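Local coordinates for protein gamma-glutamyltransferase 1 Threonine peptidase. MEROPS family T03 (Pseudomonas nitroreducens, PDB 7D9E) that transfers the gamma-glutamyl group of glutathione and related donors to amino acids or water, as an N-terminal-nucleophile enzyme, at residues A118-R123 and S181-R186; V85-G90 and A169-G174. All blocks are in the same frame, centred on the assembly; numbering follows the deposited sequence.

Contact 1. Residues A118-R123 and S181-R186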
loop_
_atom_site.group_PDB
_atom_site.type_symbol
_atom_site.label_atom_id
_atom_site.label_comp_id
_atom_site.label_asym_id
_atom_site.label_seq_id
_atom_site.Cartn_x
_atom_site.Cartn_y
_atom_site.Cartn_z
ATOM N N ALA B 118 4.743 16.880 -10.328
ATOM C CA ALA B 118 4.353 16.605 -8.954
ATOM C C ALA B 118 4.754 15.197 -8.532
ATOM O O ALA B 118 5.104 14.975 -7.377
ATOM C CB ALA B 118 2.836 16.756 -8.814
ATOM N N VAL B 119 4.698 14.243 -9.453
ATOM C CA VAL B 119 5.084 12.869 -9.159
ATOM C C VAL B 119 6.595 12.680 -9.253
ATOM O O VAL B 119 7.176 11.902 -8.484
ATOM C CB VAL B 119 4.318 11.939 -10.111
ATOM C CG1 VAL B 119 4.850 10.530 -10.054
ATOM C CG2 VAL B 119 2.834 11.912 -9.759
ATOM N N ALA B 120 7.251 13.346 -10.194
ATOM C CA ALA B 120 8.683 13.162 -10.352
ATOM C C ALA B 120 9.485 13.870 -9.271
ATOM O O ALA B 120 10.649 13.529 -9.074
ATOM C CB ALA B 120 9.153 13.682 -11.708
ATOM N N ALA B 121 8.897 14.849 -8.592
ATOM C CA ALA B 121 9.630 15.638 -7.618
ATOM C C ALA B 121 10.249 14.770 -6.530
ATOM O O ALA B 121 9.673 13.761 -6.095
ATOM C CB ALA B 121 8.710 16.685 -6.998
ATOM N N GLN B 122 11.414 15.213 -6.049
ATOM C CA GLN B 122 12.020 14.629 -4.863
ATOM C C GLN B 122 11.003 14.498 -3.736
ATOM O O GLN B 122 10.215 15.414 -3.486
ATOM C CB GLN B 122 13.159 15.534 -4.389
ATOM C CG GLN B 122 13.884 15.062 -3.149
ATOM C CD GLN B 122 15.009 16.012 -2.795
ATOM O OE1 GLN B 122 16.204 15.654 -2.798
ATOM N NE2 GLN B 122 14.641 17.243 -2.538
ATOM N N ARG B 123 11.028 13.347 -3.060
ATOM C CA ARG B 123 10.260 13.127 -1.843
ATOM C C ARG B 123 11.208 12.663 -0.752
ATOM O O ARG B 123 12.199 11.973 -1.022
ATOM C CB ARG B 123 9.143 12.088 -2.022
ATOM C CG ARG B 123 8.063 12.569 -2.975
ATOM C CD ARG B 123 6.862 11.681 -2.985
ATOM N NE ARG B 123 7.106 10.340 -3.494
ATOM C CZ ARG B 123 6.959 9.961 -4.762
ATOM N NH1 ARG B 123 6.616 10.848 -5.690
ATOM N NH2 ARG B 123 7.192 8.714 -5.108
ATOM N N SER B 181 2.954 8.039 -14.236
ATOM C CA SER B 181 3.633 6.894 -13.647
ATOM C C SER B 181 4.986 7.357 -13.124
ATOM O O SER B 181 5.761 8.006 -13.838
ATOM C CB SER B 181 3.831 5.792 -14.684
ATOM O OG SER B 181 2.570 5.359 -15.175
ATOM N N ASP B 182 5.264 7.011 -11.883
ATOM C CA ASP B 182 6.466 7.498 -11.221
ATOM C C ASP B 182 7.717 7.083 -11.976
ATOM O O ASP B 182 7.884 5.901 -12.287
ATOM C CB ASP B 182 6.478 6.863 -9.827
ATOM C CG ASP B 182 7.268 7.665 -8.811
ATOM O OD1 ASP B 182 8.411 8.075 -9.132
ATOM O OD2 ASP B 182 6.770 7.845 -7.685
ATOM N N PRO B 183 8.618 8.015 -12.279
ATOM C CA PRO B 183 9.896 7.628 -12.880
ATOM C C PRO B 183 10.762 6.772 -11.977
ATOM O O PRO B 183 11.779 6.245 -12.461
ATOM C CB PRO B 183 10.565 8.966 -13.219
ATOM C CG PRO B 183 9.827 9.992 -12.457
ATOM C CD PRO B 183 8.514 9.457 -12.004
ATOM N N ARG B 184 10.390 6.605 -10.699
ATOM C CA ARG B 184 11.115 5.688 -9.831
ATOM C C ARG B 184 10.895 4.235 -10.214
ATOM O O ARG B 184 11.685 3.369 -9.812
ATOM C CB ARG B 184 10.639 5.883 -8.395
ATOM C CG ARG B 184 11.202 7.165 -7.739
ATOM C CD ARG B 184 10.469 7.475 -6.471
ATOM N NE ARG B 184 10.808 8.760 -5.902
ATOM C CZ ARG B 184 10.310 9.932 -6.303
ATOM N NH1 ARG B 184 9.451 10.008 -7.321
ATOM N NH2 ARG B 184 10.633 11.070 -5.692
ATOM N N GLY B 185 9.830 3.944 -10.946
ATOM C CA GLY B 185 9.496 2.576 -11.295
ATOM C C GLY B 185 9.299 2.381 -12.775
ATOM O O GLY B 185 9.728 3.202 -13.583
ATOM N N ARG B 186 8.614 1.306 -13.139
ATOM C CA ARG B 186 8.464 0.874 -14.524
ATOM C C ARG B 186 7.008 0.944 -14.969
ATOM O O ARG B 186 6.593 0.270 -15.920
ATOM C CB ARG B 186 9.054 -0.524 -14.704
ATOM C CG ARG B 186 8.286 -1.641 -13.992
ATOM C CD ARG B 186 9.006 -2.947 -14.238
ATOM N NE ARG B 186 8.432 -4.127 -13.589
ATOM C CZ ARG B 186 8.647 -4.507 -12.328
ATOM N NH1 ARG B 186 9.385 -3.790 -11.509
ATOM N NH2 ARG B 186 8.083 -5.621 -11.901
HETATM O O HOH W 1 12.682 10.964 -3.713
#
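The guanidinium of Arg184 lies over that of Arg123 in an offset stack, centres 3.7 Å apart and planes at 30°. The pair belongs to a salt-bridge network in which Asp182 takes one arginine on each carboxylate oxygen, and the shared carboxylate probably offsets the repulsion between the two stacked cations. Asp182 OD2 receives Arg123 NH2 on its syn lone pair at 2.8 Å, nearly straight at 175°. OD1 holds Arg184 NH1 in the same manner and also accepts Arg184 N, closing an Asx turn within the type I beta turn from Asp182 to Gly185. From there the extended Arg184 chain carries its head to the end of helix 115-120, where NH1 reaches Val119 O and NH2 reaches Ala121 O at 2.9 Å, both close to the guanidinium plane; Asp137 pairs with NE. With an alanine at Arg184, Asp182 OD1 would probably lose its charged mate, Val119 O and Ala121 O these donors, and the Arg123 guanidinium the group stacked on one face. A bend at chi3 in Arg123 helps lay its guanidinium against that of Arg184, and NH2 has a second acceptor in Met164 O. Beside the charges, Val119 CG1, anti to its own nitrogen (chi1 169°), presses on Asp182 CA, and Ala120 CB meets Pro183 CG at 3.8 Å.

Contact 2. Residues V85-G90 and A169-G174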
loop_
_atom_site.group_PDB
_atom_site.type_symbol
_atom_site.label_atom_id
_atom_site.label_comp_id
_atom_site.label_asym_id
_atom_site.label_seq_id
_atom_site.Cartn_x
_atom_site.Cartn_y
_atom_site.Cartn_z
ATOM N N VAL B 85 -14.734 12.905 -9.820
ATOM C CA VAL B 85 -13.349 12.557 -9.564
ATOM C C VAL B 85 -12.440 13.608 -10.181
ATOM O O VAL B 85 -12.637 14.047 -11.318
ATOM C CB VAL B 85 -13.068 11.166 -10.149
ATOM C CG1 VAL B 85 -11.593 10.848 -10.089
ATOM C CG2 VAL B 85 -13.877 10.117 -9.402
ATOM N N SER B 86 -11.423 13.995 -9.425
ATOM C CA SER B 86 -10.404 14.918 -9.899
ATOM C C SER B 86 -9.005 14.325 -9.855
ATOM O O SER B 86 -8.185 14.696 -10.695
ATOM C CB SER B 86 -10.424 16.209 -9.079
ATOM O OG SER B 86 -10.268 15.944 -7.703
ATOM N N LEU B 87 -8.709 13.417 -8.920
ATOM C CA LEU B 87 -7.371 12.848 -8.838
ATOM C C LEU B 87 -7.462 11.477 -8.203
ATOM O O LEU B 87 -8.143 11.313 -7.191
ATOM C CB LEU B 87 -6.454 13.753 -8.005
ATOM C CG LEU B 87 -4.964 13.378 -7.995
ATOM C CD1 LEU B 87 -4.356 13.627 -9.366
ATOM C CD2 LEU B 87 -4.228 14.161 -6.910
ATOM N N VAL B 88 -6.783 10.499 -8.793
ATOM C CA VAL B 88 -6.730 9.142 -8.258
ATOM C C VAL B 88 -5.263 8.814 -8.082
ATOM O O VAL B 88 -4.476 9.020 -9.011
ATOM C CB VAL B 88 -7.386 8.136 -9.216
ATOM C CG1 VAL B 88 -7.476 6.766 -8.557
ATOM C CG2 VAL B 88 -8.787 8.606 -9.612
ATOM N N LEU B 89 -4.886 8.359 -6.888
ATOM C CA LEU B 89 -3.475 8.115 -6.653
ATOM C C LEU B 89 -3.252 7.152 -5.498
ATOM O O LEU B 89 -4.103 6.960 -4.635
ATOM C CB LEU B 89 -2.683 9.411 -6.418
ATOM C CG LEU B 89 -2.790 10.112 -5.060
ATOM C CD1 LEU B 89 -1.750 11.236 -4.965
ATOM C CD2 LEU B 89 -4.159 10.693 -4.811
ATOM N N GLY B 90 -2.058 6.572 -5.506
ATOM C CA GLY B 90 -1.611 5.709 -4.428
ATOM C C GLY B 90 -0.201 5.269 -4.730
ATOM O O GLY B 90 0.358 5.581 -5.791
ATOM N N ALA B 169 -0.904 7.687 -10.828
ATOM C CA ALA B 169 -1.920 8.703 -10.650
ATOM C C ALA B 169 -2.663 9.014 -11.946
ATOM O O ALA B 169 -2.121 8.910 -13.052
ATOM C CB ALA B 169 -1.301 10.022 -10.125
ATOM N N ILE B 170 -3.926 9.407 -11.790
ATOM C CA ILE B 170 -4.750 9.906 -12.892
ATOM C C ILE B 170 -5.363 11.219 -12.434
ATOM O O ILE B 170 -5.890 11.304 -11.324
ATOM C CB ILE B 170 -5.886 8.916 -13.236
ATOM C CG1 ILE B 170 -5.295 7.578 -13.665
ATOM C CG2 ILE B 170 -6.816 9.516 -14.293
ATOM C CD1 ILE B 170 -6.351 6.481 -13.788
ATOM N N ARG B 171 -5.294 12.241 -13.269
ATOM C CA ARG B 171 -5.919 13.522 -12.991
ATOM C C ARG B 171 -7.002 13.761 -14.027
ATOM O O ARG B 171 -6.835 13.439 -15.210
ATOM C CB ARG B 171 -4.886 14.671 -13.069
ATOM C CG ARG B 171 -5.398 16.051 -12.654
ATOM C CD ARG B 171 -4.243 17.064 -12.765
ATOM N NE ARG B 171 -4.513 18.347 -12.135
ATOM C CZ ARG B 171 -3.568 19.222 -11.788
ATOM N NH1 ARG B 171 -2.286 18.948 -12.005
ATOM N NH2 ARG B 171 -3.902 20.368 -11.217
ATOM N N VAL B 172 -8.112 14.328 -13.573
ATOM C CA VAL B 172 -9.251 14.648 -14.417
ATOM C C VAL B 172 -9.439 16.153 -14.372
ATOM O O VAL B 172 -9.522 16.736 -13.284
ATOM C CB VAL B 172 -10.521 13.928 -13.926
ATOM C CG1 VAL B 172 -11.683 14.251 -14.844
ATOM C CG2 VAL B 172 -10.289 12.432 -13.836
ATOM N N ASN B 173 -9.488 16.778 -15.547
ATOM C CA ASN B 173 -9.764 18.207 -15.688
ATOM C C ASN B 173 -10.943 18.354 -16.640
ATOM O O ASN B 173 -10.775 18.285 -17.861
ATOM C CB ASN B 173 -8.559 18.974 -16.218
ATOM C CG ASN B 173 -8.788 20.494 -16.215
ATOM N N GLY B 174 -12.129 18.580 -16.090
ATOM C CA GLY B 174 -13.313 18.576 -16.918
ATOM C C GLY B 174 -13.539 17.195 -17.488
ATOM O O GLY B 174 -13.719 16.230 -16.731
#
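Ala169 sets its CB 4.0 Å from Leu89 CB as strand 168-173 runs antiparallel to strand 84-90, the central pair of the four strands that this chain gives to the sheet of its Ntn-hydrolase fold. Its CA also approaches Val88 O in a CA-H...O contact. Ile170 forms the hydrogen-bonded pair with Val88: Ile170 N donates to Val88 O, and Val88 N returns a 2.8 Å bond to Ile170 O, both donors lying in the carbonyl planes. The two branched side chains rise together toward strand 2-7, where Ser5 and Val7 cover them. Arg171, opposite Leu87 in a non-hydrogen-bonded pair, turns to the other face, with Leu115 of helix 115-120 and Val108 of helix 97-109. Leu87 crosses its stem, CD1 lying 3.9 Å from Arg171 CB; with CG anti to the backbone nitrogen (chi1 -172°), the leucine also brings CD1 near Ile170 O. On its far side from Val172, strand 84-90 carries a classic beta bulge, Ser86 and Leu87 both facing Val79 of strand 77-81. Val172 N bonds Ser86 O at 2.9 Å from 44° above the carbonyl plane, and Val172 CB comes within 3.4 Å of Val85 O.

Overall arrangement
The second segments follow closely in the chain: strand 168-173 turns back into the antiparallel strand 176-181, which leads into the turn of contact 1. The centres of the two contacts are 16 Å apart and their nearest atoms about 5 Å, so they are close without touching. Contact 2 is buried within the sheet and depends on repeated backbone bonds with mostly aliphatic side chains, away from the annotated sites. Contact 1, only partly buried, joins a helix end to a turn, and arginine side chains, paired with a carboxylate and with backbone carbonyls, replace the strand-to-strand bonds of contact 2. Helix 115-120 ties them together: Leu115 packs on Leu87, Ala169 and Arg171, while the last residues of the helix enter contact 1.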